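Local coordinates for protein adenylosuccinate lyase (Francisella tularensis subsp. tularensis SCHU S4, PDB 4EEI) that probably catalyses the release of fumarate from adenylosuccinate and from the related imidazole succinocarboxamide nucleotide, two beta-eliminations of purine biosynthesis, at residues 175-183 with 195-203. Residues are numbered along the deposited sequence; the frame is centred on the assembly and turned at random.
Sequences GLTVQFSGA and EKKAADILG. With EDO (1,2-ethanediol), chain C.
Phe180 meets the side chain of Glu195 twice, with its backbone N-H and with its CB. The N-H points almost straight at the carboxylate, Phe180 N lying 2.8 Å from Glu195 OE2 with an angle of 168° at the hydrogen, and reaches that oxygen on its anti side, 23° out of the carboxylate plane. Glu195 gets there fully stretched, CG anti to the backbone N (chi1 178°) and the chain extended beyond it. Its CG also lies 3.9 Å from Phe180 CB. Ala198 CB sits over one face of the phenyl ring in a CH-pi contact, 3.9 Å from the centroid and displaced toward the rim, while Leu202 CD1 meets Phe180 CZ at the ring edge, in plane, at 3.8 Å. Two residues earlier, both methyls of Val178 reach the same helix: CG2 meets Ala199 CB at 3.5 Å and CG1 touches Leu202 CD1.

The loop between helices 151-173 and 192-202 is thus held back onto the second of them. Val26 and Ile30 of helix 16-33 also pack on Phe180. Gln179 turns away and gives its NE2 to the backbone O of Gln212, a residue of the succinate site. The other carboxylate oxygen, Glu195 OE1, accepts from Tyr187 OH and forms a salt bridge with Arg428 of a second subunit. This buried carboxylate therefore joins loop, helix and neighbouring subunit, and its cationic partner probably favours the ionised form.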
loop_
_atom_site.group_PDB
_atom_site.type_symbol
_atom_site.label_atom_id
_atom_site.label_comp_id
_atom_site.label_asym_id
_atom_site.label_seq_id
_atom_site.Cartn_x
_atom_site.Cartn_y
_atom_site.Cartn_z
ATOM N N GLY B 175 -8.333 -21.353 10.599
ATOM C CA GLY B 175 -7.426 -20.443 9.935
ATOM C C GLY B 175 -6.024 -20.999 9.959
ATOM O O GLY B 175 -5.330 -20.968 8.948
ATOM N N LEU B 176 -5.612 -21.516 11.114
ATOM C CA LEU B 176 -4.241 -21.985 11.299
ATOM C C LEU B 176 -4.144 -23.486 11.073
ATOM O O LEU B 176 -5.065 -24.225 11.402
ATOM C CB LEU B 176 -3.759 -21.664 12.715
ATOM C CG LEU B 176 -3.621 -20.182 13.050
ATOM C CD1 LEU B 176 -3.073 -20.015 14.453
ATOM C CD2 LEU B 176 -2.719 -19.512 12.035
ATOM N N THR B 177 -3.020 -23.930 10.522
ATOM C CA THR B 177 -2.809 -25.339 10.225
ATOM C C THR B 177 -1.378 -25.725 10.572
ATOM O O THR B 177 -0.552 -24.863 10.879
ATOM C CB THR B 177 -2.971 -25.611 8.710
ATOM O OG1 THR B 177 -2.097 -24.734 7.981
ATOM C CG2 THR B 177 -4.425 -25.401 8.245
ATOM N N VAL B 178 -1.084 -27.019 10.487
ATOM C CA VAL B 178 0.292 -27.486 10.557
ATOM C C VAL B 178 0.572 -28.395 9.362
ATOM O O VAL B 178 -0.355 -28.794 8.643
ATOM C CB VAL B 178 0.571 -28.222 11.878
ATOM C CG1 VAL B 178 0.411 -27.266 13.063
ATOM C CG2 VAL B 178 -0.373 -29.406 12.015
ATOM N N GLN B 179 1.843 -28.717 9.135
ATOM C CA GLN B 179 2.197 -29.622 8.049
ATOM C C GLN B 179 3.325 -30.547 8.470
ATOM O O GLN B 179 4.247 -30.136 9.173
ATOM C CB GLN B 179 2.618 -28.843 6.792
ATOM C CG GLN B 179 3.823 -27.911 7.021
ATOM C CD GLN B 179 4.676 -27.716 5.773
ATOM O OE1 GLN B 179 4.494 -28.402 4.770
ATOM N NE2 GLN B 179 5.618 -26.780 5.837
ATOM N N PHE B 180 3.247 -31.801 8.041
ATOM C CA PHE B 180 4.388 -32.698 8.136
ATOM C C PHE B 180 4.424 -33.496 6.838
ATOM O O PHE B 180 4.132 -34.693 6.819
ATOM C CB PHE B 180 4.262 -33.621 9.354
ATOM C CG PHE B 180 4.195 -32.889 10.671
ATOM C CD1 PHE B 180 5.355 -32.582 11.367
ATOM C CD2 PHE B 180 2.970 -32.526 11.220
ATOM C CE1 PHE B 180 5.304 -31.912 12.585
ATOM C CE2 PHE B 180 2.902 -31.851 12.451
ATOM C CZ PHE B 180 4.070 -31.545 13.128
ATOM N N SER B 181 4.765 -32.813 5.746
ATOM C CA SER B 181 4.622 -33.386 4.413
ATOM C C SER B 181 5.959 -33.615 3.703
ATOM O O SER B 181 5.997 -34.149 2.599
ATOM C CB SER B 181 3.709 -32.500 3.558
ATOM O OG SER B 181 4.148 -31.154 3.553
ATOM N N GLY B 182 7.059 -33.208 4.323
ATOM C CA GLY B 182 8.359 -33.443 3.718
ATOM C C GLY B 182 8.740 -32.382 2.695
ATOM O O GLY B 182 8.040 -31.381 2.527
ATOM N N ALA B 183 9.852 -32.629 2.008
ATOM C CA ALA B 183 10.546 -31.640 1.177
ATOM C C ALA B 183 9.670 -30.745 0.292
ATOM O O ALA B 183 9.852 -29.532 0.284
ATOM C CB ALA B 183 11.620 -32.331 0.333
ATOM N N GLU B 195 1.474 -37.596 9.780
ATOM C CA GLU B 195 1.164 -36.177 9.810
ATOM C C GLU B 195 -0.072 -35.909 10.653
ATOM O O GLU B 195 -0.077 -35.024 11.504
ATOM C CB GLU B 195 0.940 -35.678 8.386
ATOM C CG GLU B 195 0.561 -34.220 8.313
ATOM C CD GLU B 195 0.432 -33.738 6.887
ATOM O OE1 GLU B 195 -0.231 -34.435 6.084
ATOM O OE2 GLU B 195 0.972 -32.654 6.578
ATOM N N LYS B 196 -1.115 -36.701 10.428
ATOM C CA LYS B 196 -2.384 -36.528 11.138
ATOM C C LYS B 196 -2.239 -36.754 12.653
ATOM O O LYS B 196 -2.800 -36.004 13.466
ATOM C CB LYS B 196 -3.421 -37.495 10.550
ATOM C CG LYS B 196 -4.847 -37.257 11.022
ATOM C CD LYS B 196 -5.305 -35.861 10.640
ATOM C CE LYS B 196 -6.756 -35.627 11.024
ATOM N NZ LYS B 196 -7.007 -35.886 12.470
ATOM N N LYS B 197 -1.492 -37.788 13.036
ATOM C CA LYS B 197 -1.263 -38.064 14.456
ATOM C C LYS B 197 -0.507 -36.915 15.117
ATOM O O LYS B 197 -0.857 -36.461 16.206
ATOM C CB LYS B 197 -0.492 -39.373 14.635
ATOM C CG LYS B 197 -1.285 -40.622 14.284
ATOM C CD LYS B 197 -0.407 -41.872 14.366
ATOM C CE LYS B 197 -1.150 -43.116 13.893
ATOM N NZ LYS B 197 -0.204 -44.229 13.586
ATOM N N ALA B 198 0.531 -36.441 14.444
ATOM C CA ALA B 198 1.330 -35.341 14.966
ATOM C C ALA B 198 0.488 -34.072 15.094
ATOM O O ALA B 198 0.602 -33.343 16.078
ATOM C CB ALA B 198 2.527 -35.094 14.069
ATOM N N ALA B 199 -0.342 -33.800 14.087
ATOM C CA ALA B 199 -1.233 -32.636 14.121
ATOM C C ALA B 199 -2.232 -32.732 15.269
ATOM O O ALA B 199 -2.536 -31.727 15.927
ATOM C CB ALA B 199 -1.954 -32.474 12.786
ATOM N N ASP B 200 -2.742 -33.939 15.517
ATOM C CA ASP B 200 -3.677 -34.153 16.624
ATOM C C ASP B 200 -3.017 -33.896 17.983
ATOM O O ASP B 200 -3.652 -33.393 18.913
ATOM C CB ASP B 200 -4.252 -35.573 16.593
ATOM C CG ASP B 200 -5.302 -35.762 15.507
ATOM O OD1 ASP B 200 -5.782 -34.754 14.943
ATOM O OD2 ASP B 200 -5.650 -36.932 15.228
ATOM N N ILE B 201 -1.740 -34.247 18.095
ATOM C CA ILE B 201 -0.987 -33.948 19.313
ATOM C C ILE B 201 -0.875 -32.433 19.512
ATOM O O ILE B 201 -0.989 -31.930 20.633
ATOM C CB ILE B 201 0.407 -34.619 19.288
ATOM C CG1 ILE B 201 0.266 -36.129 19.517
ATOM C CG2 ILE B 201 1.317 -34.034 20.357
ATOM C CD1 ILE B 201 1.491 -36.924 19.126
ATOM N N LEU B 202 -0.681 -31.702 18.421
ATOM C CA LEU B 202 -0.530 -30.251 18.498
ATOM C C LEU B 202 -1.863 -29.529 18.671
ATOM O O LEU B 202 -1.906 -28.420 19.219
ATOM C CB LEU B 202 0.199 -29.721 17.263
ATOM C CG LEU B 202 1.653 -30.162 17.128
ATOM C CD1 LEU B 202 2.281 -29.576 15.851
ATOM C CD2 LEU B 202 2.445 -29.752 18.377
ATOM N N GLY B 203 -2.947 -30.145 18.200
ATOM C CA GLY B 203 -4.269 -29.550 18.326
ATOM C C GLY B 203 -4.616 -28.583 17.200
ATOM O O GLY B 203 -5.370 -27.631 17.403
HETATM C C1 EDO C . -7.611 -24.168 13.583
HETATM O O1 EDO C . -7.888 -24.065 12.179
HETATM C C2 EDO C . -8.536 -25.183 14.252
HETATM O O2 EDO C . -8.047 -25.520 15.558
#